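Local atomic coordinates of bacterial transferase hexapeptide (Three repeats) family protein (Acinetobacter baumannii, PDB entry 4M9C), a protein that probably transfers an acetyl group to a UDP-linked amino sugar during the biosynthesis of UDP-N,N'-diacetylbacillosamine. Residues 66-71 / 77-82. Numbering follows the deposited sequence.
Sequences VTIAIA and EKLVSL
Ile68 and Ile70 each turn a terminal methyl onto the helix. Ile68 reaches Val80 and the CB of Leu79; Ile70 reaches the CD1 end of Leu79. Ile68 CD1 lies 3.6 Å from Val80 CG2, and the two side chains cross at about a right angle. The same CD1 also passes Leu79 CB at 4.2 Å, a looser contact than the one to Val80. In Ile68 the CG1 branch stands anti to the carbonyl carbon (chi1 -63°), and the extended chi2 of 164° carries CD1 across to the helix. Ile68 and Val80 are both buried. Arg76 and Leu83, elsewhere on the helix, also touch Ile68. Val80 is covered in addition by Phe127 and Tyr145.

The two segments belong to the beta-alpha-beta unit formed by strand 63-68, helix 73-85 and strand 89-90. The unit is part of the Rossmann-like N-terminal domain. Strand 63-68 runs parallel between strands 3-8 and 89-90. Between the two segments the contacts are all between aliphatic carbons. The backbones stay well apart, with Ile68 CA 8.1 Å from Leu79 CA.

Past the strand end, Ile70 meets Leu79 through a single methyl pair. Ile70 CD1 and Leu79 CD1 are 3.5 Å apart, closer than usual for two carbons. The side chains again cross nearly at right angles. This is the more open side of the contact, for both residues are partly exposed. Val75 adds to the packing on Ile70, and Tyr8 of strand 3-8 touches Leu79.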
ATOM      1  N   VAL A  66      25.567  -2.836  12.812  1.00 29.73           N
ATOM      2  CA  VAL A  66      25.085  -1.644  12.136  1.00 29.37           C
ATOM      3  C   VAL A  66      24.015  -1.973  11.095  1.00 25.60           C
ATOM      4  O   VAL A  66      24.101  -2.981  10.398  1.00 25.26           O
ATOM      5  CB  VAL A  66      26.256  -0.895  11.467  1.00 30.16           C
ATOM      6  CG1 VAL A  66      25.751   0.087  10.401  1.00 29.32           C
ATOM      7  CG2 VAL A  66      27.106  -0.181  12.520  1.00 30.41           C
ATOM      8  N   THR A  67      23.000  -1.121  11.015  1.00 26.43           N
ATOM      9  CA  THR A  67      22.119  -1.102   9.856  1.00 26.28           C
ATOM     10  C   THR A  67      22.387   0.202   9.110  1.00 26.95           C
ATOM     11  O   THR A  67      22.430   1.282   9.705  1.00 27.10           O
ATOM     12  CB  THR A  67      20.614  -1.226  10.241  1.00 23.09           C
ATOM     13  OG1 THR A  67      19.802  -1.028   9.076  1.00 27.42           O
ATOM     14  CG2 THR A  67      20.238  -0.173  11.272  1.00 22.56           C
ATOM     15  N   ILE A  68      22.600   0.095   7.804  1.00 28.12           N
ATOM     16  CA  ILE A  68      22.898   1.261   6.989  1.00 24.26           C
ATOM     17  C   ILE A  68      21.583   1.807   6.437  1.00 28.21           C
ATOM     18  O   ILE A  68      20.953   1.180   5.594  1.00 26.72           O
ATOM     19  CB  ILE A  68      23.831   0.874   5.831  1.00 29.37           C
ATOM     20  CG1 ILE A  68      25.176   0.366   6.385  1.00 30.76           C
ATOM     21  CG2 ILE A  68      24.014   2.056   4.859  1.00 30.67           C
ATOM     22  CD1 ILE A  68      26.025  -0.402   5.363  1.00 30.03           C
ATOM     23  N   ALA A  69      21.173   2.973   6.923  1.00 27.08           N
ATOM     24  CA  ALA A  69      19.916   3.583   6.506  1.00 26.08           C
ATOM     25  C   ALA A  69      20.014   4.211   5.112  1.00 30.19           C
ATOM     26  O   ALA A  69      19.003   4.462   4.454  1.00 31.13           O
ATOM     27  CB  ALA A  69      19.500   4.638   7.527  1.00 26.40           C
ATOM     28  N   ILE A  70      21.238   4.462   4.667  1.00 28.36           N
ATOM     29  CA  ILE A  70      21.475   5.219   3.433  1.00 27.30           C
ATOM     30  C   ILE A  70      20.980   4.526   2.168  1.00 27.22           C
ATOM     31  O   ILE A  70      21.390   3.400   1.858  1.00 27.24           O
ATOM     32  CB  ILE A  70      22.963   5.583   3.330  1.00 29.54           C
ATOM     33  CG1 ILE A  70      23.313   6.550   4.473  1.00 29.07           C
ATOM     34  CG2 ILE A  70      23.294   6.172   1.946  1.00 29.57           C
ATOM     35  CD1 ILE A  70      24.802   6.685   4.760  1.00 33.65           C
ATOM     36  N   ALA A  71      20.079   5.196   1.447  1.00 25.09           N
ATOM     37  CA  ALA A  71      19.469   4.627   0.247  1.00 27.18           C
ATOM     38  C   ALA A  71      20.425   4.642  -0.947  1.00 28.97           C
ATOM     39  O   ALA A  71      20.393   3.744  -1.790  1.00 25.93           O
ATOM     40  CB  ALA A  71      18.169   5.372  -0.102  1.00 28.83           C
ATOM     41  N   GLU A  77      27.561   0.659  -0.623  1.00 29.25           N
ATOM     42  CA  GLU A  77      28.608  -0.332  -0.886  1.00 29.96           C
ATOM     43  C   GLU A  77      29.966   0.052  -0.299  1.00 34.79           C
ATOM     44  O   GLU A  77      30.682  -0.800   0.236  1.00 32.25           O
ATOM     45  CB  GLU A  77      28.772  -0.589  -2.386  1.00 29.41           C
ATOM     46  CG  GLU A  77      29.831  -1.646  -2.699  1.00 29.22           C
ATOM     47  CD  GLU A  77      29.896  -1.994  -4.180  1.00 39.41           C
ATOM     48  OE1 GLU A  77      30.241  -3.147  -4.515  1.00 43.60           O
ATOM     49  OE2 GLU A  77      29.600  -1.111  -5.012  1.00 37.93           O
ATOM     50  N   LYS A  78      30.338   1.324  -0.425  1.00 34.02           N
ATOM     51  CA  LYS A  78      31.598   1.780   0.151  1.00 31.16           C
ATOM     52  C   LYS A  78      31.549   1.650   1.676  1.00 33.81           C
ATOM     53  O   LYS A  78      32.532   1.247   2.300  1.00 35.58           O
ATOM     54  CB  LYS A  78      31.920   3.220  -0.275  1.00 34.16           C
ATOM     55  CG  LYS A  78      32.076   3.407  -1.792  1.00 38.30           C
ATOM     56  CD  LYS A  78      33.031   2.373  -2.374  1.00 40.23           C
ATOM     57  CE  LYS A  78      33.456   2.706  -3.810  1.00 42.67           C
ATOM     58  NZ  LYS A  78      32.415   2.400  -4.836  1.00 45.91           N
ATOM     59  N   LEU A  79      30.399   1.968   2.271  1.00 31.50           N
ATOM     60  CA  LEU A  79      30.246   1.856   3.721  1.00 31.61           C
ATOM     61  C   LEU A  79      30.385   0.420   4.205  1.00 30.63           C
ATOM     62  O   LEU A  79      31.016   0.160   5.228  1.00 31.82           O
ATOM     63  CB  LEU A  79      28.917   2.446   4.186  1.00 32.24           C
ATOM     64  CG  LEU A  79      28.855   3.964   4.043  1.00 31.05           C
ATOM     65  CD1 LEU A  79      27.520   4.495   4.524  1.00 28.68           C
ATOM     66  CD2 LEU A  79      30.007   4.617   4.798  1.00 31.77           C
ATOM     67  N   VAL A  80      29.801  -0.514   3.467  1.00 31.80           N
ATOM     68  CA  VAL A  80      29.944  -1.925   3.796  1.00 34.46           C
ATOM     69  C   VAL A  80      31.421  -2.325   3.784  1.00 35.71           C
ATOM     70  O   VAL A  80      31.892  -2.993   4.702  1.00 34.43           O
ATOM     71  CB  VAL A  80      29.146  -2.827   2.830  1.00 32.18           C
ATOM     72  CG1 VAL A  80      29.559  -4.270   2.998  1.00 34.74           C
ATOM     73  CG2 VAL A  80      27.643  -2.677   3.072  1.00 30.45           C
ATOM     74  N   SER A  81      32.149  -1.908   2.747  1.00 35.10           N
ATOM     75  CA  SER A  81      33.581  -2.217   2.649  1.00 39.76           C
ATOM     76  C   SER A  81      34.338  -1.649   3.849  1.00 37.45           C
ATOM     77  O   SER A  81      35.215  -2.302   4.419  1.00 41.60           O
ATOM     78  CB  SER A  81      34.168  -1.687   1.341  1.00 38.60           C
ATOM     79  OG  SER A  81      33.637  -2.380   0.226  1.00 42.53           O
ATOM     80  N   LEU A  82      33.975  -0.430   4.232  1.00 36.21           N
ATOM     81  CA  LEU A  82      34.488   0.185   5.449  1.00 41.46           C
ATOM     82  C   LEU A  82      34.169  -0.648   6.698  1.00 40.91           C
ATOM     83  O   LEU A  82      35.044  -0.876   7.533  1.00 42.71           O
ATOM     84  CB  LEU A  82      33.923   1.599   5.593  1.00 41.05           C
ATOM     85  CG  LEU A  82      34.530   2.484   6.678  1.00 46.21           C
ATOM     86  CD1 LEU A  82      36.003   2.711   6.386  1.00 45.35           C
ATOM     87  CD2 LEU A  82      33.784   3.808   6.773  1.00 41.04           C
TER